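Local coordinates for biliverdin reductase (Synechocystis sp., PDB 5B3T), which probably reduces biliverdin to bilirubin, using NAD(P)H as hydride donor, in the heme-degrading pathway of a cyanobacterium, at residues Phe287-Asp290 / Thr291-Val294; Ser311-Ala314 / Leu315-Ala318; Arg61-Ser65 / Trp66-Ile70; Gln211-Pro214 / Glu215-Arg218. All blocks are in the same frame, centred on the assembly; numbering follows the deposited sequence.

Interaction 1 of 4, residues Phe287-Asp290 / Thr291-Val294; sequences FRQD and TEAV. With PO4 (phosphate ion), chain E.
R288 and E292 form an i to i+4 salt bridge on one turn of helix 283-300. The chain of R288 is extended from CG to NE, with CG anti to the backbone N (chi1 178°), and NE reaches E292 OE2 at 2.9 Å. The bond is nearly straight at NE (173°) and lies in the guanidinium plane. OE2, by contrast, is met from above its carboxylate plane, 48° out of it; the two flat groups are nearly perpendicular. The same guanidinium grips a phosphate ion, probably from the crystallisation liquor, through R288 NH1 to O3 (2.9 Å) and NH2 to O4 (2.6 Å). Carboxylate and phosphate, both at its edge, together restrain the rotation of the group in this crystal.

One residue earlier, F287 O takes two donors, T291 N and T291 OG1, both at 2.8 Å and from opposite faces of the carbonyl plane. T291 OG1 also bonds to R28, which forms a salt bridge with D290, while H129 holds the other carboxylate oxygen of D290. The buried side of the helix thus packs on helix 23-34, through A24, R28, V31 and F32, and on strands 100-104 and 128-131 of the parallel sheet, with F287 beside the NADP(+)-binding residues Y23 and A24.

Interaction 2 of 4, residues Ser311-Ala314 / Leu315-Ala318; sequences SLYA and LEVA
The ring of Y313 meets V317 with a face and E316 with an edge. V317 CG2 sits 3.6 Å above the ring plane, displaced toward the rim, and 3.9 Å from the centroid, only 22° off the ring normal: a CH-pi contact. Its closest ring atom is Y313 CE2, at 3.6 Å. Two torsions set this up. Y313 CG is anti to its own N (chi1 -175°), which swings the ring along the helix, and V317 carries CG2 beside its backbone N, facing back toward the preceding turn.

E316 comes to the other rim of the ring. Its extended chain brings OE1 to 3.8 Å from Y313 CD1, near the ring plane, with the carboxylate turned 78° against the ring; the approach of an acidic oxygen to the positive edge of an aromatic is probably mildly attractive. These are i to i+3 and i to i+4 neighbours on helix 309-325, held by ordinary helical bonds such as V317 N to Y313 O (2.8 Å). Beyond the ring, Y313 OH is hydrogen-bonded to V199 N at the start of strand 199-210. V317 packs on L186 of helix 183-189, and A314 lies against Y105, an NADP(+)-binding residue, while E316 touches Y111 of helix 111-124.

Interaction 3 of 4, residues Arg61-Ser65 / Trp66-Ile70; sequences RPQQS and WQALI
Q63 lies against A68 and L69, reaching forward from the loop onto the first turn of helix 66-70. At its root, Q63 CB is 4.2 Å from L69 CB, a loose apolar contact. CG continues along L69, meeting both its CA and CB. The chain then bends at chi2 (-95°), which lays the amide across the backbone of the helix instead of leading it outward, and CD comes 4.0 Å from L69 N. The amide ends diverge: OE1 meets the methyl of A68 (Q63 OE1 to A68 CB 3.5 Å), while NE2 faces A68 O and L69 CA at longer range, so the contact is one of van der Waals packing.

The polar work falls to S65, the N-cap residue. Its OG, placed between the backbone N and carbonyl carbon (chi1 67°), accepts from A68 N at 3.1 Å with an N-H...O angle of 154°. S65 O accepts from L69 N at 3.2 Å, the first i to i+4 bond of the short helix. Q67 folds back with OE1 3.3 Å from S65 CB and lays its amide over the indole of W66, CD lying 3.6 Å above the ring centre. W66 in turn meets W44 edge-to-face and packs on I90 and A93 of helix 87-96, and L69 touches V19 and W44 of the Rossmann sheet. Chemically, the cap satisfies a first-turn N-H that has no helical carbonyl before it; the side chain of Q63 adds packing to the helix start, while its backbone is hydrogen-bonded to F43 of strand 38-44.

Interaction 4 of 4, residues Gln211-Pro214 / Glu215-Arg218; sequences QPNP and EYFR
Q211 and Y216 join the two ends of a tight hairpin loop by a backbone hydrogen bond, Q211 N to Y216 O, 3.0 Å and almost straight at the donor (170°). Two more hydrogen bonds shape the tip. Y216 N donates to N213 O (3.0 Å), closing a type I beta turn from N213 to Y216 with P214 as its second residue. N213 OD1 accepts from E215 N at 3.2 Å, which makes an Asx turn inside the beta turn. The donor stands well above the plane of the N213 amide, 55° out of it. This bond is possible because N213 CG is anti to its backbone N (chi1 176°), which folds the amide back over the turn.

Van der Waals contacts complete the loop. The other end of the N213 amide, ND2, lies 3.7 Å from Y216 CD1, at the edge of the ring and near its plane. Q211, bent at chi2, runs alongside the opposite strand: CG meets the F217 carbonyl carbon, and CD and NE2 rest against R218 CB (NE2 to CB 3.4 Å), the two side chains crossing at about a right angle.

One water links the sides, accepting from Q211 NE2 and donating to F217 O, each at 3.0 Å.

The loop joins the antiparallel strands 199-210 and 217-228 at the edge of the mixed sheet. R218 forms a salt bridge with E242, just past strand 233-241; Y216 meets H174 edge-to-face, near the NADP(+)-binding residues R170 and W171; and F217 packs among F208, Y173 and H175.

Overall arrangement
Interactions 1 and 2 lie in consecutive helices, 283-300 and 309-325, their centres about 23 Å apart. Interaction 2 is the most buried of the four and is mainly apolar, whereas interaction 1 is partly buried and divides its chemistry, with a salt bridge on the exposed side and, on the buried side, apolar packing together with the D290-R28 ion pair. Interactions 3 and 4 are surface contacts where loop meets regular structure, one starting a short helix of the Rossmann domain, the other closing a hairpin of the C-terminal domain; both rely on side-chain oxygens that accept backbone N-H groups. Interactions 1 and 4 lie on opposite sides of the chain's centre, about 39 Å apart between centres, and none of the four touches another.

Interaction 1 of 4, residues Phe287-Asp290 / Thr291-Val294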
# COMPACT_ATOMS: atom_id res chain seq x y z
N PHE A 287 6.63 -5.90 -8.56
CA PHE A 287 7.05 -4.51 -8.75
C PHE A 287 7.64 -4.30 -10.13
O PHE A 287 7.41 -3.27 -10.77
CB PHE A 287 8.06 -4.10 -7.67
CG PHE A 287 7.44 -3.45 -6.47
CD1 PHE A 287 6.81 -2.22 -6.58
CD2 PHE A 287 7.49 -4.05 -5.23
CE1 PHE A 287 6.24 -1.61 -5.48
CE2 PHE A 287 6.92 -3.45 -4.12
CZ PHE A 287 6.29 -2.22 -4.24
N ARG A 288 8.43 -5.27 -10.61
CA ARG A 288 9.05 -5.12 -11.92
C ARG A 288 8.01 -5.10 -13.03
O ARG A 288 8.06 -4.25 -13.93
CB ARG A 288 10.07 -6.24 -12.16
CG ARG A 288 10.72 -6.16 -13.53
CD ARG A 288 11.84 -7.17 -13.71
NE ARG A 288 12.47 -7.04 -15.02
CZ ARG A 288 13.68 -7.49 -15.31
NH1 ARG A 288 14.41 -8.10 -14.38
NH2 ARG A 288 14.18 -7.32 -16.53
N GLN A 289 7.06 -6.04 -13.00
CA GLN A 289 6.01 -6.06 -14.01
C GLN A 289 5.21 -4.76 -14.00
O GLN A 289 4.87 -4.22 -15.06
CB GLN A 289 5.08 -7.25 -13.79
CG GLN A 289 5.77 -8.61 -13.92
CD GLN A 289 6.66 -8.70 -15.15
OE1 GLN A 289 7.86 -8.94 -15.04
NE2 GLN A 289 6.08 -8.49 -16.32
N ASP A 290 4.91 -4.23 -12.81
CA ASP A 290 4.16 -2.98 -12.74
C ASP A 290 4.98 -1.81 -13.26
O ASP A 290 4.47 -0.97 -14.00
CB ASP A 290 3.70 -2.72 -11.31
CG ASP A 290 2.75 -1.55 -11.21
OD1 ASP A 290 1.55 -1.74 -11.51
OD2 ASP A 290 3.20 -0.45 -10.84
N THR A 291 6.26 -1.75 -12.88
CA THR A 291 7.13 -0.68 -13.38
C THR A 291 7.25 -0.75 -14.89
O THR A 291 7.20 0.29 -15.57
CB THR A 291 8.51 -0.77 -12.73
OG1 THR A 291 8.37 -0.70 -11.31
CG2 THR A 291 9.39 0.38 -13.20
N GLU A 292 7.41 -1.95 -15.44
CA GLU A 292 7.53 -2.09 -16.89
C GLU A 292 6.23 -1.73 -17.59
O GLU A 292 6.25 -1.16 -18.69
CB GLU A 292 7.98 -3.51 -17.25
CG GLU A 292 9.41 -3.81 -16.82
CD GLU A 292 9.83 -5.24 -17.09
OE1 GLU A 292 8.95 -6.08 -17.38
OE2 GLU A 292 11.04 -5.52 -17.03
N ALA A 293 5.08 -2.04 -16.97
CA ALA A 293 3.81 -1.62 -17.54
C ALA A 293 3.69 -0.10 -17.56
O ALA A 293 3.19 0.48 -18.53
CB ALA A 293 2.65 -2.23 -16.75
N VAL A 294 4.16 0.57 -16.50
CA VAL A 294 4.14 2.03 -16.46
C VAL A 294 5.03 2.60 -17.55
O VAL A 294 4.64 3.53 -18.27
CB VAL A 294 4.57 2.52 -15.06
CG1 VAL A 294 4.92 4.00 -15.10
CG2 VAL A 294 3.48 2.26 -14.04
P PO4 E . 17.70 -8.49 -16.49
O1 PO4 E . 18.11 -9.84 -17.04
O2 PO4 E . 18.90 -7.57 -16.50
O3 PO4 E . 17.20 -8.65 -15.08
O4 PO4 E . 16.61 -7.91 -17.35

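Interaction 2 of 4, residues Ser311-Ala314 / Leu315-Ala318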
# COMPACT_ATOMS: atom_id res chain seq x y z
N SER A 311 -7.90 1.47 -5.81
CA SER A 311 -7.36 2.24 -4.70
C SER A 311 -8.37 3.25 -4.17
O SER A 311 -8.35 3.57 -2.97
CB SER A 311 -6.08 2.96 -5.13
OG SER A 311 -5.06 2.02 -5.46
N LEU A 312 -9.25 3.75 -5.03
CA LEU A 312 -10.30 4.65 -4.57
C LEU A 312 -11.28 3.93 -3.65
O LEU A 312 -11.74 4.50 -2.66
CB LEU A 312 -11.04 5.28 -5.75
CG LEU A 312 -10.37 6.46 -6.46
CD1 LEU A 312 -11.18 6.85 -7.68
CD2 LEU A 312 -10.22 7.63 -5.50
N TYR A 313 -11.61 2.68 -3.97
CA TYR A 313 -12.54 1.95 -3.11
C TYR A 313 -11.90 1.59 -1.78
O TYR A 313 -12.55 1.67 -0.73
CB TYR A 313 -13.06 0.69 -3.80
CG TYR A 313 -14.11 0.01 -2.95
CD1 TYR A 313 -15.27 0.69 -2.60
CD2 TYR A 313 -13.93 -1.27 -2.47
CE1 TYR A 313 -16.23 0.10 -1.82
CE2 TYR A 313 -14.89 -1.88 -1.67
CZ TYR A 313 -16.04 -1.18 -1.35
OH TYR A 313 -17.01 -1.76 -0.57
N ALA A 314 -10.63 1.17 -1.81
CA ALA A 314 -9.90 0.93 -0.56
C ALA A 314 -9.90 2.18 0.31
O ALA A 314 -10.02 2.10 1.54
CB ALA A 314 -8.48 0.48 -0.86
N LEU A 315 -9.78 3.35 -0.32
CA LEU A 315 -9.86 4.61 0.41
C LEU A 315 -11.26 4.82 0.98
O LEU A 315 -11.40 5.29 2.12
CB LEU A 315 -9.46 5.76 -0.53
CG LEU A 315 -9.34 7.20 -0.03
CD1 LEU A 315 -8.66 7.28 1.33
CD2 LEU A 315 -8.57 8.01 -1.07
N GLU A 316 -12.29 4.47 0.22
CA GLU A 316 -13.66 4.57 0.73
C GLU A 316 -13.86 3.67 1.94
O GLU A 316 -14.46 4.08 2.94
CB GLU A 316 -14.67 4.23 -0.36
CG GLU A 316 -16.11 4.17 0.13
CD GLU A 316 -17.10 3.81 -0.97
OE1 GLU A 316 -16.81 4.08 -2.15
OE2 GLU A 316 -18.17 3.25 -0.65
N VAL A 317 -13.35 2.44 1.88
CA VAL A 317 -13.48 1.51 3.00
C VAL A 317 -12.76 2.06 4.23
O VAL A 317 -13.25 1.92 5.36
CB VAL A 317 -12.96 0.12 2.60
CG1 VAL A 317 -12.92 -0.80 3.81
CG2 VAL A 317 -13.82 -0.48 1.51
N ALA A 318 -11.60 2.69 4.03
CA ALA A 318 -10.86 3.25 5.16
C ALA A 318 -11.62 4.42 5.78
O ALA A 318 -11.68 4.54 7.01
CB ALA A 318 -9.47 3.69 4.71

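Interaction 3 of 4, residues Arg61-Ser65 / Trp66-Ile70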
# COMPACT_ATOMS: atom_id res chain seq x y z
N ARG A 61 22.22 11.52 -6.41
CA ARG A 61 22.36 12.43 -5.28
C ARG A 61 20.99 12.82 -4.73
O ARG A 61 20.03 12.96 -5.48
CB ARG A 61 23.11 13.69 -5.69
CG ARG A 61 24.61 13.48 -5.83
CD ARG A 61 25.35 14.78 -6.09
NE ARG A 61 25.00 15.38 -7.37
CZ ARG A 61 24.08 16.33 -7.54
NH1 ARG A 61 23.40 16.80 -6.50
NH2 ARG A 61 23.83 16.81 -8.75
N PRO A 62 20.88 12.98 -3.41
CA PRO A 62 19.59 13.33 -2.81
C PRO A 62 19.24 14.80 -2.98
O PRO A 62 20.11 15.67 -2.97
CB PRO A 62 19.79 12.98 -1.33
CG PRO A 62 21.26 13.16 -1.12
CD PRO A 62 21.92 12.73 -2.39
N GLN A 63 17.95 15.06 -3.15
CA GLN A 63 17.42 16.41 -3.02
C GLN A 63 17.13 16.70 -1.55
O GLN A 63 16.74 15.81 -0.79
CB GLN A 63 16.15 16.58 -3.85
CG GLN A 63 16.38 16.71 -5.35
CD GLN A 63 16.43 18.16 -5.80
OE1 GLN A 63 16.67 19.07 -5.00
NE2 GLN A 63 16.20 18.39 -7.09
N GLN A 64 17.34 17.95 -1.15
CA GLN A 64 17.20 18.30 0.26
C GLN A 64 15.74 18.35 0.70
O GLN A 64 15.45 18.12 1.88
CB GLN A 64 17.89 19.64 0.54
CG GLN A 64 17.39 20.81 -0.30
CD GLN A 64 16.34 21.63 0.43
OE1 GLN A 64 16.07 21.42 1.61
NE2 GLN A 64 15.76 22.60 -0.28
N SER A 65 14.82 18.64 -0.21
CA SER A 65 13.40 18.62 0.07
C SER A 65 12.67 17.92 -1.07
O SER A 65 13.13 17.94 -2.22
CB SER A 65 12.84 20.04 0.24
OG SER A 65 12.89 20.76 -0.97
N TRP A 66 11.54 17.28 -0.75
CA TRP A 66 10.75 16.68 -1.82
C TRP A 66 10.08 17.75 -2.68
O TRP A 66 9.85 17.52 -3.87
CB TRP A 66 9.72 15.70 -1.26
CG TRP A 66 8.66 16.25 -0.35
CD1 TRP A 66 8.62 16.15 1.01
CD2 TRP A 66 7.47 16.95 -0.73
NE1 TRP A 66 7.49 16.76 1.50
CE2 TRP A 66 6.76 17.26 0.45
CE3 TRP A 66 6.93 17.35 -1.96
CZ2 TRP A 66 5.55 17.95 0.44
CZ3 TRP A 66 5.73 18.04 -1.96
CH2 TRP A 66 5.05 18.33 -0.77
N GLN A 67 9.78 18.92 -2.10
CA GLN A 67 9.25 20.03 -2.89
C GLN A 67 10.21 20.41 -4.02
O GLN A 67 9.78 20.66 -5.15
CB GLN A 67 8.98 21.24 -2.00
CG GLN A 67 7.90 21.04 -0.95
CD GLN A 67 8.42 20.44 0.34
OE1 GLN A 67 9.50 19.84 0.37
NE2 GLN A 67 7.67 20.61 1.42
N ALA A 68 11.51 20.45 -3.72
CA ALA A 68 12.49 20.74 -4.76
C ALA A 68 12.54 19.62 -5.79
O ALA A 68 12.70 19.88 -6.99
CB ALA A 68 13.87 20.97 -4.14
N LEU A 69 12.42 18.37 -5.35
CA LEU A 69 12.46 17.24 -6.27
C LEU A 69 11.33 17.32 -7.29
O LEU A 69 11.56 17.20 -8.49
CB LEU A 69 12.38 15.92 -5.49
CG LEU A 69 12.46 14.61 -6.30
CD1 LEU A 69 13.12 13.54 -5.46
CD2 LEU A 69 11.08 14.13 -6.75
N ILE A 70 10.09 17.52 -6.82
CA ILE A 70 8.95 17.48 -7.72
C ILE A 70 8.91 18.68 -8.65
O ILE A 70 8.22 18.63 -9.68
CB ILE A 70 7.64 17.36 -6.92
CG1 ILE A 70 7.44 18.56 -6.00
CG2 ILE A 70 7.61 16.06 -6.11
CD1 ILE A 70 6.34 19.50 -6.46

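Interaction 4 of 4, residues Gln211-Pro214 / Glu215-Arg218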
# COMPACT_ATOMS: atom_id res chain seq x y z
N GLN A 211 2.38 7.48 24.37
CA GLN A 211 3.67 7.74 24.99
C GLN A 211 3.55 8.95 25.91
O GLN A 211 2.52 9.63 25.92
CB GLN A 211 4.73 7.98 23.91
CG GLN A 211 5.11 6.75 23.09
CD GLN A 211 6.08 5.83 23.82
OE1 GLN A 211 6.19 5.87 25.04
NE2 GLN A 211 6.79 4.99 23.06
N PRO A 212 4.56 9.22 26.75
CA PRO A 212 4.53 10.47 27.53
C PRO A 212 4.32 11.70 26.68
O PRO A 212 3.56 12.60 27.06
CB PRO A 212 5.91 10.47 28.22
CG PRO A 212 6.24 9.02 28.37
CD PRO A 212 5.68 8.35 27.14
N ASN A 213 4.96 11.77 25.52
CA ASN A 213 4.63 12.75 24.49
C ASN A 213 3.43 12.21 23.72
O ASN A 213 3.58 11.28 22.92
CB ASN A 213 5.83 13.00 23.57
CG ASN A 213 5.51 13.94 22.41
OD1 ASN A 213 4.40 14.46 22.29
ND2 ASN A 213 6.50 14.18 21.56
N PRO A 214 2.23 12.77 23.93
CA PRO A 214 1.02 12.17 23.35
C PRO A 214 0.91 12.29 21.84
O PRO A 214 -0.07 11.80 21.27
CB PRO A 214 -0.11 12.94 24.05
CG PRO A 214 0.50 14.28 24.33
CD PRO A 214 1.94 14.01 24.67
N GLU A 215 1.88 12.91 21.16
CA GLU A 215 1.91 12.87 19.70
C GLU A 215 2.35 11.52 19.17
O GLU A 215 2.15 11.23 17.99
CB GLU A 215 2.84 13.95 19.16
CG GLU A 215 2.38 15.37 19.42
CD GLU A 215 3.14 16.38 18.59
OE1 GLU A 215 3.34 16.12 17.39
OE2 GLU A 215 3.54 17.43 19.14
N TYR A 216 2.95 10.69 20.02
CA TYR A 216 3.33 9.33 19.68
C TYR A 216 2.50 8.36 20.50
O TYR A 216 2.12 8.66 21.64
CB TYR A 216 4.82 9.10 19.94
CG TYR A 216 5.74 9.91 19.06
CD1 TYR A 216 6.13 11.19 19.41
CD2 TYR A 216 6.23 9.39 17.87
CE1 TYR A 216 6.96 11.94 18.61
CE2 TYR A 216 7.07 10.12 17.05
CZ TYR A 216 7.43 11.40 17.43
OH TYR A 216 8.26 12.14 16.62
N PHE A 217 2.22 7.20 19.93
CA PHE A 217 1.67 6.10 20.69
C PHE A 217 2.73 5.02 20.85
O PHE A 217 3.61 4.86 20.00
CB PHE A 217 0.40 5.51 20.05
CG PHE A 217 0.58 5.01 18.64
CD1 PHE A 217 0.90 3.68 18.40
CD2 PHE A 217 0.38 5.85 17.55
CE1 PHE A 217 1.05 3.20 17.11
CE2 PHE A 217 0.53 5.37 16.25
CZ PHE A 217 0.87 4.05 16.03
N ARG A 218 2.66 4.30 21.96
CA ARG A 218 3.55 3.18 22.19
C ARG A 218 2.92 1.85 21.82
O ARG A 218 3.64 0.85 21.73
CB ARG A 218 4.00 3.14 23.66
CG ARG A 218 2.89 2.92 24.66
CD ARG A 218 3.44 2.95 26.08
NE ARG A 218 2.51 2.36 27.04
CZ ARG A 218 2.57 1.10 27.44
NH1 ARG A 218 3.51 0.29 26.97
NH2 ARG A 218 1.68 0.63 28.31
O HOH W 1 6.41 5.79 20.18